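Local coordinates for glycoside Hydrolase (Bacteroides uniformis, PDB 5T9X), which probably hydrolyses agarose-type red-algal galactans as a family 16 glycoside hydrolase of a human gut bacterium, at residues Gly64-Asn77 against Leu330-Asp342. Numbering follows the deposited sequence.
Sequences GMKWELQSQSDDFN and LVDWIRIYKPVED. With NA (sodium ion), chain D.
L69 and Y337, W67 and P339 share one face of a two-stranded antiparallel ladder and form its apolar centre. L69 lays CD1 over one face of the Y337 ring, 4.1 Å from the centroid, a CH-pi contact made as CG swings anti to the backbone N (chi1 -175°). The W67 side chain crosses that of Y337 at about a right angle, its CE3 3.4 Å from Y337 CB, while CZ3 touches P339 CD. Further along, F76 CE2 touches both V331 CG1 and I334 CG2. This pairing illustrates how a jelly-roll beta-sandwich, the fold of family 16 glycoside hydrolases, joins its chain ends: residues 65-69, near the start of the modelled chain, pair with its last strand, which continues the sheet through strand 162-169. The type I turn from Q70 to S73 shifts the register by two and separates this ladder from the single bridge of D74 with I334. S73 OG gives its proton to Q70 O within the turn and accepts a bond from I336 N across the contact at 3.0 Å. Q70 lies across the aliphatic chain of K338, and its NE2 meets E68 O at 3.0 Å from above the carbonyl plane, on the face away from K338 N. With an alanine at Q70 the amide is gone, and E68 O is likely to be left with K338 N as its one donor among these bonds, the K338 methylenes losing their cover. At the polar edge a sodium ion binds D75 O, N77 OD1 at 2.6 Å, and both D332 O and D332 OD1, the latter at 2.2 Å; E51 and G118 complete the site.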
ATOM      1  N   GLY A  64      14.538 -19.180  19.961  1.00 43.38           N
ATOM      2  CA  GLY A  64      13.788 -19.079  21.231  1.00 39.44           C
ATOM      3  C   GLY A  64      12.565 -18.156  21.250  1.00 37.07           C
ATOM      4  O   GLY A  64      12.024 -17.846  22.324  1.00 34.52           O
ATOM      5  N   MET A  65      12.095 -17.739  20.071  1.00 34.55           N
ATOM      6  CA  MET A  65      10.993 -16.784  19.967  1.00 32.65           C
ATOM      7  C   MET A  65       9.824 -17.420  19.229  1.00 29.58           C
ATOM      8  O   MET A  65       9.985 -18.419  18.551  1.00 30.52           O
ATOM      9  CB  MET A  65      11.432 -15.512  19.230  1.00 32.83           C
ATOM     10  CG  MET A  65      12.741 -14.894  19.702  1.00 33.23           C
ATOM     11  SD  MET A  65      12.623 -14.013  21.258  1.00 35.38           S
ATOM     12  CE  MET A  65      11.754 -12.494  20.840  1.00 35.39           C
ATOM     13  N   LYS A  66       8.652 -16.822  19.376  1.00 27.79           N
ATOM     14  CA  LYS A  66       7.496 -17.153  18.563  1.00 27.28           C
ATOM     15  C   LYS A  66       6.795 -15.858  18.083  1.00 24.81           C
ATOM     16  O   LYS A  66       7.053 -14.786  18.588  1.00 22.64           O
ATOM     17  CB  LYS A  66       6.530 -18.038  19.368  1.00 27.94           C
ATOM     18  CG  LYS A  66       5.769 -17.273  20.418  1.00 30.12           C
ATOM     19  CD  LYS A  66       4.995 -18.118  21.396  1.00 33.00           C
ATOM     20  CE  LYS A  66       4.370 -17.184  22.419  1.00 36.51           C
ATOM     21  NZ  LYS A  66       3.640 -17.920  23.474  1.00 39.98           N
ATOM     22  N   TRP A  67       5.893 -15.995  17.122  1.00 24.01           N
ATOM     23  CA  TRP A  67       5.129 -14.885  16.580  1.00 23.49           C
ATOM     24  C   TRP A  67       3.894 -14.663  17.413  1.00 23.92           C
ATOM     25  O   TRP A  67       3.268 -15.609  17.772  1.00 24.95           O
ATOM     26  CB  TRP A  67       4.700 -15.195  15.148  1.00 22.61           C
ATOM     27  CG  TRP A  67       5.833 -15.200  14.212  1.00 22.56           C
ATOM     28  CD1 TRP A  67       6.372 -16.274  13.575  1.00 22.70           C
ATOM     29  CD2 TRP A  67       6.579 -14.065  13.799  1.00 22.36           C
ATOM     30  NE1 TRP A  67       7.424 -15.879  12.786  1.00 22.76           N
ATOM     31  CE2 TRP A  67       7.578 -14.525  12.911  1.00 22.62           C
ATOM     32  CE3 TRP A  67       6.518 -12.700  14.112  1.00 22.87           C
ATOM     33  CZ2 TRP A  67       8.504 -13.669  12.324  1.00 22.74           C
ATOM     34  CZ3 TRP A  67       7.422 -11.841  13.509  1.00 22.91           C
ATOM     35  CH2 TRP A  67       8.403 -12.329  12.619  1.00 22.64           C
ATOM     36  N   GLU A  68       3.537 -13.411  17.685  1.00 24.69           N
ATOM     37  CA  GLU A  68       2.337 -13.075  18.398  1.00 26.58           C
ATOM     38  C   GLU A  68       1.485 -12.130  17.534  1.00 26.32           C
ATOM     39  O   GLU A  68       1.910 -11.043  17.153  1.00 23.97           O
ATOM     40  CB  GLU A  68       2.704 -12.431  19.729  1.00 29.75           C
ATOM     41  CG  GLU A  68       1.557 -11.812  20.506  1.00 34.37           C
ATOM     42  CD  GLU A  68       2.055 -11.077  21.744  1.00 43.61           C
ATOM     43  OE1 GLU A  68       2.348 -11.774  22.766  1.00 50.87           O
ATOM     44  OE2 GLU A  68       2.167  -9.807  21.698  1.00 47.32           O
ATOM     45  N   LEU A  69       0.259 -12.556  17.263  1.00 25.93           N
ATOM     46  CA  LEU A  69      -0.670 -11.769  16.495  1.00 25.88           C
ATOM     47  C   LEU A  69      -0.996 -10.489  17.256  1.00 26.04           C
ATOM     48  O   LEU A  69      -1.204 -10.532  18.452  1.00 27.94           O
ATOM     49  CB  LEU A  69      -1.935 -12.575  16.268  1.00 25.42           C
ATOM     50  CG  LEU A  69      -2.976 -11.923  15.378  1.00 26.60           C
ATOM     51  CD1 LEU A  69      -2.511 -11.871  13.919  1.00 27.03           C
ATOM     52  CD2 LEU A  69      -4.275 -12.689  15.527  1.00 26.80           C
ATOM     53  N   GLN A  70      -1.036  -9.362  16.554  1.00 24.66           N
ATOM     54  CA  GLN A  70      -1.306  -8.074  17.162  1.00 23.71           C
ATOM     55  C   GLN A  70      -2.750  -7.732  16.907  1.00 22.67           C
ATOM     56  O   GLN A  70      -3.292  -8.120  15.883  1.00 21.82           O
ATOM     57  CB  GLN A  70      -0.394  -7.009  16.543  1.00 24.61           C
ATOM     58  CG  GLN A  70       1.092  -7.287  16.679  1.00 25.68           C
ATOM     59  CD  GLN A  70       1.547  -7.294  18.134  1.00 25.95           C
ATOM     60  OE1 GLN A  70       1.609  -6.255  18.771  1.00 29.86           O
ATOM     61  NE2 GLN A  70       1.867  -8.457  18.651  1.00 25.95           N
ATOM     62  N   SER A  71      -3.368  -6.969  17.802  1.00 22.53           N
ATOM     63  CA  SER A  71      -4.812  -6.713  17.673  1.00 24.75           C
ATOM     64  C   SER A  71      -5.190  -5.733  16.581  1.00 23.61           C
ATOM     65  O   SER A  71      -6.376  -5.672  16.213  1.00 24.97           O
ATOM     66  CB  SER A  71      -5.461  -6.309  19.002  1.00 25.29           C
ATOM     67  OG  SER A  71      -4.848  -5.177  19.543  1.00 25.25           O
ATOM     68  N   GLN A  72      -4.215  -5.016  16.025  1.00 21.48           N
ATOM     69  CA  GLN A  72      -4.476  -4.188  14.825  1.00 21.30           C
ATOM     70  C   GLN A  72      -4.843  -5.013  13.575  1.00 21.74           C
ATOM     71  O   GLN A  72      -5.488  -4.476  12.682  1.00 21.95           O
ATOM     72  CB  GLN A  72      -3.276  -3.292  14.507  1.00 21.18           C
ATOM     73  CG  GLN A  72      -3.407  -2.441  13.262  1.00 20.52           C
ATOM     74  CD  GLN A  72      -4.481  -1.408  13.422  1.00 21.02           C
ATOM     75  OE1 GLN A  72      -4.369  -0.539  14.278  1.00 21.36           O
ATOM     76  NE2 GLN A  72      -5.533  -1.483  12.605  1.00 21.76           N
ATOM     77  N   SER A  73      -4.416  -6.290  13.513  1.00 20.54           N
ATOM     78  CA  SER A  73      -4.789  -7.208  12.445  1.00 19.84           C
ATOM     79  C   SER A  73      -6.308  -7.244  12.249  1.00 20.90           C
ATOM     80  O   SER A  73      -7.049  -7.129  13.223  1.00 23.18           O
ATOM     81  CB  SER A  73      -4.320  -8.613  12.787  1.00 18.98           C
ATOM     82  OG  SER A  73      -2.975  -8.624  13.163  1.00 18.43           O
ATOM     83  N   ASP A  74      -6.771  -7.391  11.012  1.00 20.52           N
ATOM     84  CA  ASP A  74      -8.205  -7.390  10.726  1.00 21.40           C
ATOM     85  C   ASP A  74      -8.512  -8.332   9.585  1.00 22.44           C
ATOM     86  O   ASP A  74      -7.921  -8.206   8.515  1.00 23.14           O
ATOM     87  CB  ASP A  74      -8.713  -5.968  10.397  1.00 20.90           C
ATOM     88  CG  ASP A  74     -10.236  -5.785  10.673  1.00 21.88           C
ATOM     89  OD1 ASP A  74     -10.994  -6.790  10.696  1.00 21.30           O
ATOM     90  OD2 ASP A  74     -10.693  -4.627  10.862  1.00 22.43           O
ATOM     91  N   ASP A  75      -9.440  -9.260   9.815  1.00 23.91           N
ATOM     92  CA  ASP A  75      -9.962 -10.123   8.755  1.00 26.22           C
ATOM     93  C   ASP A  75     -11.151  -9.518   7.971  1.00 26.25           C
ATOM     94  O   ASP A  75     -11.640 -10.109   6.985  1.00 27.01           O
ATOM     95  CB  ASP A  75     -10.292 -11.521   9.296  1.00 28.92           C
ATOM     96  CG  ASP A  75     -11.464 -11.547  10.285  1.00 30.62           C
ATOM     97  OD1 ASP A  75     -12.295 -10.609  10.339  1.00 34.10           O
ATOM     98  OD2 ASP A  75     -11.575 -12.562  11.000  1.00 34.35           O
ATOM     99  N   PHE A  76     -11.624  -8.359   8.415  1.00 26.22           N
ATOM    100  CA  PHE A  76     -12.670  -7.610   7.737  1.00 27.66           C
ATOM    101  C   PHE A  76     -13.977  -8.382   7.498  1.00 29.06           C
ATOM    102  O   PHE A  76     -14.673  -8.091   6.540  1.00 30.55           O
ATOM    103  CB  PHE A  76     -12.138  -7.060   6.414  1.00 26.39           C
ATOM    104  CG  PHE A  76     -11.015  -6.080   6.567  1.00 25.84           C
ATOM    105  CD1 PHE A  76     -11.231  -4.839   7.179  1.00 26.32           C
ATOM    106  CD2 PHE A  76      -9.773  -6.336   6.024  1.00 25.01           C
ATOM    107  CE1 PHE A  76     -10.208  -3.911   7.284  1.00 24.98           C
ATOM    108  CE2 PHE A  76      -8.748  -5.409   6.135  1.00 24.49           C
ATOM    109  CZ  PHE A  76      -8.961  -4.208   6.779  1.00 24.50           C
ATOM    110  N   ASN A  77     -14.316  -9.346   8.360  1.00 31.45           N
ATOM    111  CA  ASN A  77     -15.549 -10.144   8.195  1.00 34.61           C
ATOM    112  C   ASN A  77     -16.667  -9.537   9.057  1.00 34.67           C
ATOM    113  O   ASN A  77     -17.045 -10.063  10.111  1.00 40.48           O
ATOM    114  CB  ASN A  77     -15.303 -11.649   8.482  1.00 36.74           C
ATOM    115  CG  ASN A  77     -14.298 -12.306   7.485  1.00 39.63           C
ATOM    116  OD1 ASN A  77     -14.027 -11.803   6.375  1.00 38.63           O
ATOM    117  ND2 ASN A  77     -13.745 -13.451   7.888  1.00 40.66           N
ATOM    118  N   LEU A 330      -9.558  -4.452  -3.251  1.00 21.44           N
ATOM    119  CA  LEU A 330     -10.115  -5.377  -2.238  1.00 21.77           C
ATOM    120  C   LEU A 330      -9.013  -5.912  -1.364  1.00 21.78           C
ATOM    121  O   LEU A 330      -8.009  -6.405  -1.874  1.00 21.94           O
ATOM    122  CB  LEU A 330     -10.776  -6.589  -2.892  1.00 22.15           C
ATOM    123  CG  LEU A 330     -11.962  -6.309  -3.815  1.00 24.03           C
ATOM    124  CD1 LEU A 330     -12.496  -7.555  -4.519  1.00 23.50           C
ATOM    125  CD2 LEU A 330     -13.065  -5.618  -3.021  1.00 25.25           C
ATOM    126  N   VAL A 331      -9.195  -5.821  -0.053  1.00 21.65           N
ATOM    127  CA  VAL A 331      -8.291  -6.440   0.884  1.00 21.98           C
ATOM    128  C   VAL A 331      -9.122  -7.320   1.780  1.00 22.14           C
ATOM    129  O   VAL A 331      -9.999  -6.844   2.517  1.00 22.53           O
ATOM    130  CB  VAL A 331      -7.523  -5.411   1.710  1.00 23.36           C
ATOM    131  CG1 VAL A 331      -6.727  -6.101   2.816  1.00 23.21           C
ATOM    132  CG2 VAL A 331      -6.592  -4.618   0.801  1.00 24.99           C
ATOM    133  N   ASP A 332      -8.818  -8.608   1.705  1.00 22.27           N
ATOM    134  CA  ASP A 332      -9.563  -9.663   2.381  1.00 21.91           C
ATOM    135  C   ASP A 332      -9.147  -9.680   3.824  1.00 20.20           C
ATOM    136  O   ASP A 332      -9.968  -9.862   4.712  1.00 19.39           O
ATOM    137  CB  ASP A 332      -9.230 -11.001   1.703  1.00 23.91           C
ATOM    138  CG  ASP A 332     -10.031 -12.190   2.237  1.00 25.61           C
ATOM    139  OD1 ASP A 332     -10.922 -12.056   3.130  1.00 26.68           O
ATOM    140  OD2 ASP A 332      -9.712 -13.298   1.751  1.00 28.46           O
ATOM    141  N   TRP A 333      -7.855  -9.540   4.048  1.00 19.27           N
ATOM    142  CA  TRP A 333      -7.344  -9.373   5.389  1.00 18.41           C
ATOM    143  C   TRP A 333      -5.962  -8.746   5.417  1.00 18.45           C
ATOM    144  O   TRP A 333      -5.213  -8.723   4.399  1.00 16.76           O
ATOM    145  CB  TRP A 333      -7.303 -10.717   6.139  1.00 17.81           C
ATOM    146  CG  TRP A 333      -6.690 -11.919   5.464  1.00 17.24           C
ATOM    147  CD1 TRP A 333      -7.368 -12.952   4.952  1.00 17.59           C
ATOM    148  CD2 TRP A 333      -5.297 -12.247   5.316  1.00 17.67           C
ATOM    149  NE1 TRP A 333      -6.513 -13.905   4.466  1.00 18.52           N
ATOM    150  CE2 TRP A 333      -5.232 -13.494   4.679  1.00 18.06           C
ATOM    151  CE3 TRP A 333      -4.100 -11.601   5.646  1.00 17.74           C
ATOM    152  CZ2 TRP A 333      -4.034 -14.113   4.365  1.00 18.14           C
ATOM    153  CZ3 TRP A 333      -2.903 -12.216   5.336  1.00 17.83           C
ATOM    154  CH2 TRP A 333      -2.878 -13.462   4.700  1.00 18.02           C
ATOM    155  N   ILE A 334      -5.622  -8.291   6.618  1.00 19.35           N
ATOM    156  CA  ILE A 334      -4.299  -7.782   6.916  1.00 20.98           C
ATOM    157  C   ILE A 334      -3.917  -8.236   8.318  1.00 20.60           C
ATOM    158  O   ILE A 334      -4.666  -8.013   9.268  1.00 19.83           O
ATOM    159  CB  ILE A 334      -4.223  -6.248   6.734  1.00 22.73           C
ATOM    160  CG1 ILE A 334      -2.795  -5.770   6.908  1.00 24.43           C
ATOM    161  CG2 ILE A 334      -5.139  -5.494   7.698  1.00 22.77           C
ATOM    162  CD1 ILE A 334      -2.634  -4.322   6.480  1.00 26.11           C
ATOM    163  N   ARG A 335      -2.758  -8.890   8.425  1.00 20.51           N
ATOM    164  CA  ARG A 335      -2.306  -9.485   9.674  1.00 19.96           C
ATOM    165  C   ARG A 335      -0.919  -9.010  10.034  1.00 18.97           C
ATOM    166  O   ARG A 335      -0.125  -8.741   9.156  1.00 18.50           O
ATOM    167  CB  ARG A 335      -2.362 -11.007   9.574  1.00 20.55           C
ATOM    168  CG  ARG A 335      -1.354 -11.649   8.654  1.00 22.03           C
ATOM    169  CD  ARG A 335      -1.590 -13.138   8.622  1.00 23.10           C
ATOM    170  NE  ARG A 335      -0.696 -13.818   7.693  1.00 24.68           N
ATOM    171  CZ  ARG A 335      -0.402 -15.119   7.714  1.00 26.88           C
ATOM    172  NH1 ARG A 335      -0.875 -15.918   8.672  1.00 29.43           N
ATOM    173  NH2 ARG A 335       0.396 -15.642   6.771  1.00 27.76           N
ATOM    174  N   ILE A 336      -0.644  -8.945  11.338  1.00 19.04           N
ATOM    175  CA  ILE A 336       0.534  -8.299  11.913  1.00 18.77           C
ATOM    176  C   ILE A 336       1.026  -9.157  13.063  1.00 19.49           C
ATOM    177  O   ILE A 336       0.243  -9.478  13.956  1.00 19.95           O
ATOM    178  CB  ILE A 336       0.155  -6.924  12.478  1.00 19.48           C
ATOM    179  CG1 ILE A 336      -0.573  -6.092  11.425  1.00 21.04           C
ATOM    180  CG2 ILE A 336       1.370  -6.156  12.955  1.00 19.92           C
ATOM    181  CD1 ILE A 336      -0.953  -4.723  11.920  1.00 22.48           C
ATOM    182  N   TYR A 337       2.309  -9.528  13.048  1.00 20.05           N
ATOM    183  CA  TYR A 337       2.922 -10.350  14.086  1.00 20.57           C
ATOM    184  C   TYR A 337       4.205  -9.691  14.547  1.00 22.33           C
ATOM    185  O   TYR A 337       4.941  -9.094  13.740  1.00 22.47           O
ATOM    186  CB  TYR A 337       3.292 -11.768  13.594  1.00 20.51           C
ATOM    187  CG  TYR A 337       2.144 -12.621  13.080  1.00 22.11           C
ATOM    188  CD1 TYR A 337       1.501 -13.570  13.903  1.00 22.86           C
ATOM    189  CD2 TYR A 337       1.697 -12.499  11.759  1.00 22.83           C
ATOM    190  CE1 TYR A 337       0.447 -14.356  13.425  1.00 22.37           C
ATOM    191  CE2 TYR A 337       0.654 -13.266  11.288  1.00 22.87           C
ATOM    192  CZ  TYR A 337       0.042 -14.186  12.122  1.00 23.32           C
ATOM    193  OH  TYR A 337      -0.980 -14.923  11.632  1.00 25.45           O
ATOM    194  N   LYS A 338       4.481  -9.827  15.844  1.00 23.10           N
ATOM    195  CA  LYS A 338       5.755  -9.446  16.420  1.00 23.54           C
ATOM    196  C   LYS A 338       6.345 -10.655  17.107  1.00 23.24           C
ATOM    197  O   LYS A 338       5.614 -11.482  17.649  1.00 20.59           O
ATOM    198  CB  LYS A 338       5.582  -8.345  17.451  1.00 24.51           C
ATOM    199  CG  LYS A 338       4.931  -7.074  16.927  1.00 24.34           C
ATOM    200  CD  LYS A 338       4.938  -6.036  18.052  1.00 25.90           C
ATOM    201  CE  LYS A 338       5.811  -4.829  17.755  1.00 26.48           C
ATOM    202  NZ  LYS A 338       7.248  -4.994  17.453  1.00 26.30           N
ATOM    203  N   PRO A 339       7.672 -10.757  17.101  1.00 23.72           N
ATOM    204  CA  PRO A 339       8.360 -11.786  17.863  1.00 24.67           C
ATOM    205  C   PRO A 339       8.317 -11.561  19.384  1.00 24.26           C
ATOM    206  O   PRO A 339       8.487 -10.452  19.838  1.00 25.64           O
ATOM    207  CB  PRO A 339       9.793 -11.716  17.337  1.00 24.97           C
ATOM    208  CG  PRO A 339       9.952 -10.395  16.716  1.00 24.42           C
ATOM    209  CD  PRO A 339       8.598  -9.788  16.509  1.00 24.55           C
ATOM    210  N   VAL A 340       8.033 -12.609  20.142  1.00 26.18           N
ATOM    211  CA  VAL A 340       8.053 -12.596  21.617  1.00 28.33           C
ATOM    212  C   VAL A 340       8.709 -13.883  22.120  1.00 32.26           C
ATOM    213  O   VAL A 340       8.852 -14.859  21.351  1.00 29.34           O
ATOM    214  CB  VAL A 340       6.640 -12.471  22.224  1.00 27.78           C
ATOM    215  CG1 VAL A 340       6.021 -11.129  21.852  1.00 29.04           C
ATOM    216  CG2 VAL A 340       5.728 -13.598  21.772  1.00 26.24           C
ATOM    217  N   GLU A 341       9.105 -13.869  23.396  1.00 38.50           N
ATOM    218  CA  GLU A 341       9.721 -15.031  24.064  1.00 44.62           C
ATOM    219  C   GLU A 341       8.825 -16.257  23.983  1.00 43.76           C
ATOM    220  O   GLU A 341       7.630 -16.148  24.255  1.00 42.29           O
ATOM    221  CB  GLU A 341       9.961 -14.746  25.549  1.00 50.22           C
ATOM    222  CG  GLU A 341      11.295 -14.101  25.908  1.00 58.14           C
ATOM    223  CD  GLU A 341      11.550 -14.116  27.428  1.00 65.56           C
ATOM    224  OE1 GLU A 341      12.408 -14.906  27.914  1.00 65.16           O
ATOM    225  OE2 GLU A 341      10.872 -13.344  28.148  1.00 67.39           O
ATOM    226  N   ASP A 342       9.391 -17.408  23.618  1.00 43.41           N
ATOM    227  CA  ASP A 342       8.640 -18.667  23.701  1.00 50.52           C
ATOM    228  C   ASP A 342       8.487 -19.126  25.176  1.00 48.93           C
ATOM    229  O   ASP A 342       9.365 -19.776  25.732  1.00 47.12           O
ATOM    230  CB  ASP A 342       9.270 -19.768  22.810  1.00 53.76           C
ATOM    231  CG  ASP A 342       8.236 -20.825  22.333  1.00 57.57           C
ATOM    232  OD1 ASP A 342       7.281 -21.139  23.090  1.00 55.69           O
ATOM    233  OD2 ASP A 342       8.376 -21.345  21.195  1.00 57.44           O
TER
HETATM  234 NA    NA D 401     -11.800 -11.377   5.019  1.00 11.86          NA